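Local coordinates for protein purine nucleoside phosphorylase (Anopheles gambiae, PDB 2P4S) that catalyses the phosphorolysis of inosine, guanosine and their 2'-deoxy forms to free purine base and pentose-1-phosphate in purine salvage, at residues Ala159-Met164 with Arg362-Ile367; Ile114-Gly117 with Thr122-Glu125. All coordinates share one frame; numbering follows the deposited sequence.

Interaction 1. Residues Ala159-Met164 with Arg362-Ile367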
loop_
_atom_site.group_PDB
_atom_site.type_symbol
_atom_site.label_atom_id
_atom_site.label_comp_id
_atom_site.label_asym_id
_atom_site.label_seq_id
_atom_site.Cartn_x
_atom_site.Cartn_y
_atom_site.Cartn_z
ATOM N N ALA A 159 16.672 8.188 -36.073
ATOM C CA ALA A 159 17.494 7.601 -37.151
ATOM C C ALA A 159 16.664 6.958 -38.275
ATOM O O ALA A 159 16.871 5.789 -38.603
ATOM C CB ALA A 159 18.492 6.572 -36.575
ATOM N N GLY A 160 15.711 7.708 -38.839
ATOM C CA GLY A 160 14.850 7.174 -39.884
ATOM C C GLY A 160 13.651 6.363 -39.430
ATOM O O GLY A 160 12.822 5.983 -40.256
ATOM N N VAL A 161 13.522 6.064 -38.138
ATOM C CA VAL A 161 12.363 5.264 -37.683
ATOM C C VAL A 161 11.332 6.182 -37.020
ATOM O O VAL A 161 11.694 6.961 -36.119
ATOM C CB VAL A 161 12.784 4.091 -36.740
ATOM C CG1 VAL A 161 11.576 3.249 -36.342
ATOM C CG2 VAL A 161 13.868 3.226 -37.424
ATOM N N PRO A 162 10.071 6.146 -37.502
ATOM C CA PRO A 162 9.014 6.934 -36.854
ATOM C C PRO A 162 8.717 6.450 -35.424
ATOM O O PRO A 162 8.393 5.244 -35.177
ATOM C CB PRO A 162 7.791 6.737 -37.770
ATOM C CG PRO A 162 8.077 5.524 -38.545
ATOM C CD PRO A 162 9.562 5.393 -38.662
ATOM N N VAL A 163 8.829 7.408 -34.503
ATOM C CA VAL A 163 8.511 7.205 -33.075
ATOM C C VAL A 163 7.511 8.285 -32.600
ATOM O O VAL A 163 7.299 9.308 -33.266
ATOM C CB VAL A 163 9.812 7.157 -32.153
ATOM C CG1 VAL A 163 10.821 6.107 -32.631
ATOM C CG2 VAL A 163 10.513 8.506 -32.098
ATOM N N MET A 164 6.878 7.993 -31.475
ATOM C CA MET A 164 6.010 8.898 -30.742
ATOM C C MET A 164 6.669 9.026 -29.356
ATOM O O MET A 164 6.809 8.051 -28.629
ATOM C CB MET A 164 4.672 8.217 -30.570
ATOM C CG MET A 164 3.598 9.115 -30.106
ATOM S SD MET A 164 2.145 8.104 -29.896
ATOM C CE MET A 164 2.298 6.952 -31.160
ATOM N N ARG A 362 19.583 2.785 -31.459
ATOM C CA ARG A 362 19.882 1.388 -31.816
ATOM C C ARG A 362 18.845 0.344 -31.400
ATOM O O ARG A 362 18.612 -0.590 -32.166
ATOM C CB ARG A 362 21.276 1.014 -31.363
ATOM C CG ARG A 362 22.286 1.853 -32.063
ATOM C CD ARG A 362 23.664 1.309 -31.996
ATOM N NE ARG A 362 24.596 2.261 -32.616
ATOM C CZ ARG A 362 25.801 1.939 -33.087
ATOM N NH1 ARG A 362 26.243 0.684 -32.986
ATOM N NH2 ARG A 362 26.579 2.879 -33.626
ATOM N N ILE A 363 18.208 0.495 -30.218
ATOM C CA ILE A 363 17.046 -0.365 -29.868
ATOM C C ILE A 363 15.862 -0.228 -30.812
ATOM O O ILE A 363 15.284 -1.227 -31.238
ATOM C CB ILE A 363 16.561 -0.218 -28.377
ATOM C CG1 ILE A 363 17.423 -1.109 -27.464
ATOM C CG2 ILE A 363 15.114 -0.741 -28.182
ATOM C CD1 ILE A 363 18.338 -0.268 -26.661
ATOM N N VAL A 364 15.494 1.003 -31.130
ATOM C CA VAL A 364 14.367 1.262 -32.039
ATOM C C VAL A 364 14.692 0.683 -33.434
ATOM O O VAL A 364 13.816 0.081 -34.110
ATOM C CB VAL A 364 14.084 2.805 -32.105
ATOM C CG1 VAL A 364 13.140 3.153 -33.270
ATOM C CG2 VAL A 364 13.526 3.289 -30.790
ATOM N N LYS A 365 15.946 0.878 -33.865
ATOM C CA LYS A 365 16.413 0.302 -35.129
ATOM C C LYS A 365 16.290 -1.229 -35.139
ATOM O O LYS A 365 15.848 -1.802 -36.123
ATOM C CB LYS A 365 17.836 0.772 -35.418
ATOM C CG LYS A 365 18.588 -0.000 -36.540
ATOM C CD LYS A 365 20.116 0.272 -36.403
ATOM C CE LYS A 365 20.854 0.037 -37.743
ATOM N NZ LYS A 365 21.143 -1.410 -37.968
ATOM N N HIS A 366 16.603 -1.884 -34.027
ATOM C CA HIS A 366 16.398 -3.311 -33.916
ATOM C C HIS A 366 14.891 -3.750 -34.008
ATOM O O HIS A 366 14.521 -4.706 -34.729
ATOM C CB HIS A 366 17.062 -3.836 -32.628
ATOM C CG HIS A 366 16.964 -5.328 -32.470
ATOM N ND1 HIS A 366 17.763 -6.204 -33.179
ATOM C CD2 HIS A 366 16.130 -6.092 -31.722
ATOM C CE1 HIS A 366 17.440 -7.445 -32.845
ATOM N NE2 HIS A 366 16.450 -7.400 -31.968
ATOM N N ILE A 367 14.030 -3.052 -33.260
ATOM C CA ILE A 367 12.586 -3.287 -33.314
ATOM C C ILE A 367 12.087 -3.138 -34.767
ATOM O O ILE A 367 11.270 -3.925 -35.247
ATOM C CB ILE A 367 11.836 -2.295 -32.397
ATOM C CG1 ILE A 367 12.166 -2.595 -30.920
ATOM C CG2 ILE A 367 10.334 -2.281 -32.728
ATOM C CD1 ILE A 367 11.795 -1.499 -29.909
#
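Val161, Val163 and Val364 make this contact with branched methyls alone, so no ring or amide side chain is stacked; the flat element is the β-sheet, whose one face carries Val161 and Val163 toward the helix while Pro162 points off the other face and onto Leu108. This is helix-on-sheet packing in the α/β fold of the PNP/MTAP family: the C-terminal helix 353-370 lies against the β-hairpin of strands 152-158 and 161-167. Ala159 and Gly160 form the hairpin's two-residue type I' turn, with Ala159 in the left-handed region (phi 43°, psi 53°).

Val364 alone makes the helix side of the contact. Its CG1, set opposite the backbone N (chi1 167°), reaches the strand and meets two valines two residues apart. Val163 offers CG1 at 3.8 Å from Val364 CG1, and the two side chains cross at a slant. Val161 passes Val364 in the opposite sense. Leu158 and Ile197 also touch Val364, adding to its aliphatic surroundings, and the contact is buried without a hydrogen bond across it. Packing is tightest where Val161 CG1 stands 3.4 Å from Val364 CG1, closer than usual for two methyls.

Interaction 2. Residues Ile114-Gly117 with Thr122-Glu125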
loop_
_atom_site.group_PDB
_atom_site.type_symbol
_atom_site.label_atom_id
_atom_site.label_comp_id
_atom_site.label_asym_id
_atom_site.label_seq_id
_atom_site.Cartn_x
_atom_site.Cartn_y
_atom_site.Cartn_z
ATOM N N ILE A 114 7.778 6.121 -26.843
ATOM C CA ILE A 114 8.891 6.306 -25.912
ATOM C C ILE A 114 8.449 7.306 -24.814
ATOM O O ILE A 114 8.002 8.435 -25.113
ATOM C CB ILE A 114 10.170 6.842 -26.610
ATOM C CG1 ILE A 114 10.623 5.918 -27.751
ATOM C CG2 ILE A 114 11.315 7.040 -25.606
ATOM C CD1 ILE A 114 11.678 6.559 -28.725
ATOM N N ILE A 115 8.539 6.898 -23.553
ATOM C CA ILE A 115 8.344 7.860 -22.437
ATOM C C ILE A 115 9.695 8.283 -21.876
ATOM O O ILE A 115 10.449 7.427 -21.416
ATOM C CB ILE A 115 7.415 7.283 -21.344
ATOM C CG1 ILE A 115 6.183 6.663 -22.000
ATOM C CG2 ILE A 115 6.996 8.403 -20.347
ATOM C CD1 ILE A 115 5.184 6.006 -21.018
ATOM N N CYS A 116 10.034 9.567 -21.977
ATOM C CA CYS A 116 11.275 10.147 -21.393
ATOM C C CYS A 116 11.132 10.658 -19.941
ATOM O O CYS A 116 10.356 11.596 -19.688
ATOM C CB CYS A 116 11.745 11.340 -22.234
ATOM S SG CYS A 116 11.922 10.940 -23.978
ATOM N N GLY A 117 11.927 10.114 -19.015
ATOM C CA GLY A 117 11.815 10.442 -17.604
ATOM C C GLY A 117 12.750 11.543 -17.200
ATOM O O GLY A 117 13.219 12.330 -18.063
ATOM N N THR A 122 15.953 15.037 -23.602
ATOM C CA THR A 122 16.706 15.283 -24.831
ATOM C C THR A 122 16.591 14.159 -25.857
ATOM O O THR A 122 16.973 14.346 -27.020
ATOM C CB THR A 122 18.218 15.593 -24.562
ATOM O OG1 THR A 122 18.875 14.435 -24.002
ATOM C CG2 THR A 122 18.382 16.832 -23.645
ATOM N N LEU A 123 16.063 13.005 -25.468
ATOM C CA LEU A 123 15.785 11.976 -26.468
ATOM C C LEU A 123 14.852 12.508 -27.568
ATOM O O LEU A 123 15.042 12.193 -28.759
ATOM C CB LEU A 123 15.173 10.724 -25.834
ATOM C CG LEU A 123 16.083 9.739 -25.079
ATOM C CD1 LEU A 123 15.213 8.748 -24.291
ATOM C CD2 LEU A 123 17.077 9.007 -25.992
ATOM N N ALA A 124 13.832 13.282 -27.162
ATOM C CA ALA A 124 12.863 13.866 -28.102
ATOM C C ALA A 124 13.501 14.905 -29.045
ATOM O O ALA A 124 13.040 15.097 -30.169
ATOM C CB ALA A 124 11.701 14.466 -27.360
ATOM N N GLU A 125 14.556 15.562 -28.584
ATOM C CA GLU A 125 15.312 16.540 -29.387
ATOM C C GLU A 125 16.161 15.940 -30.518
ATOM O O GLU A 125 16.636 16.644 -31.401
ATOM C CB GLU A 125 16.204 17.386 -28.477
ATOM C CG GLU A 125 15.444 18.349 -27.585
ATOM C CD GLU A 125 16.381 19.114 -26.679
ATOM O OE1 GLU A 125 17.619 19.037 -26.911
ATOM O OE2 GLU A 125 15.897 19.788 -25.733
#
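Cys116, toward the C-terminal end of strand 112-116, and Leu123, in a single weakly bonded helical turn, come within 7.0 Å of each other CA to CA, the chain turning back between them. The intervening loop is the glycine-rich phosphate-binding loop of this family and holds Ser118, which binds phosphate. Within the turn, the backbone bond from Glu125 N to Thr122 O is weak at 3.1 Å, and Leu123 and Ala124 pack against the sheet.

The sulfur of Cys116 is the central atom. With chi1 at -53° it lies opposite its own carbonyl carbon and leans over the base of the leucine, Cys116 SG standing 3.7 Å from Leu123 CB. It also touches one branch of that side chain, with Leu123 CD1 at 4.0 Å from Cys116 SG. The same methyl extends farther along the strand and only grazes Ile114, whose CG2 is 4.5 Å from Leu123 CD1. Leu123 is thus draped along the strand face on which Ile114 and Cys116 both point, and Val360 of helix 353-370 touches it too. Ala124 rests beside this contact, on Cys165 and Gln167 of the adjacent strand and on Val154. Ile115 points to the other face of the sheet, against helix 178-191, while Thr199 OG1 bonds both Ile115 O and Gly117 N near where the strand passes into the loop.

No hydrogen bond joins the two segments, and toward Leu123 the thiol behaves as an apolar group. Yet the Cys116 side chain is only about 7 Å from those of the phosphate-binding residues Arg169 and His149, consistent with an apolar layer close behind the residues that hold the anion.

Interactions 1 and 2 lie on neighbouring parallel strands of one sheet, their centres about 13 Å apart, and they are joined through Ile114. From strand to strand, Ile114 N probably donates a hydrogen bond to Met164 O, 2.8 Å away. Ile114 CD1 packs 3.9 Å from Val163 CB and 4.3 Å from Val364 CG2, so Ile114 extends the aliphatic layer of interaction 1 toward Leu123. Helix 353-370 touches both contacts, through Val364 in one and Val360 in the other. Interaction 1 lies away from the phosphate- and nucleoside-binding residues, whereas in interaction 2 the Cys116 side chain is about 12 Å from the bound inhibitor DADMe-ImmH.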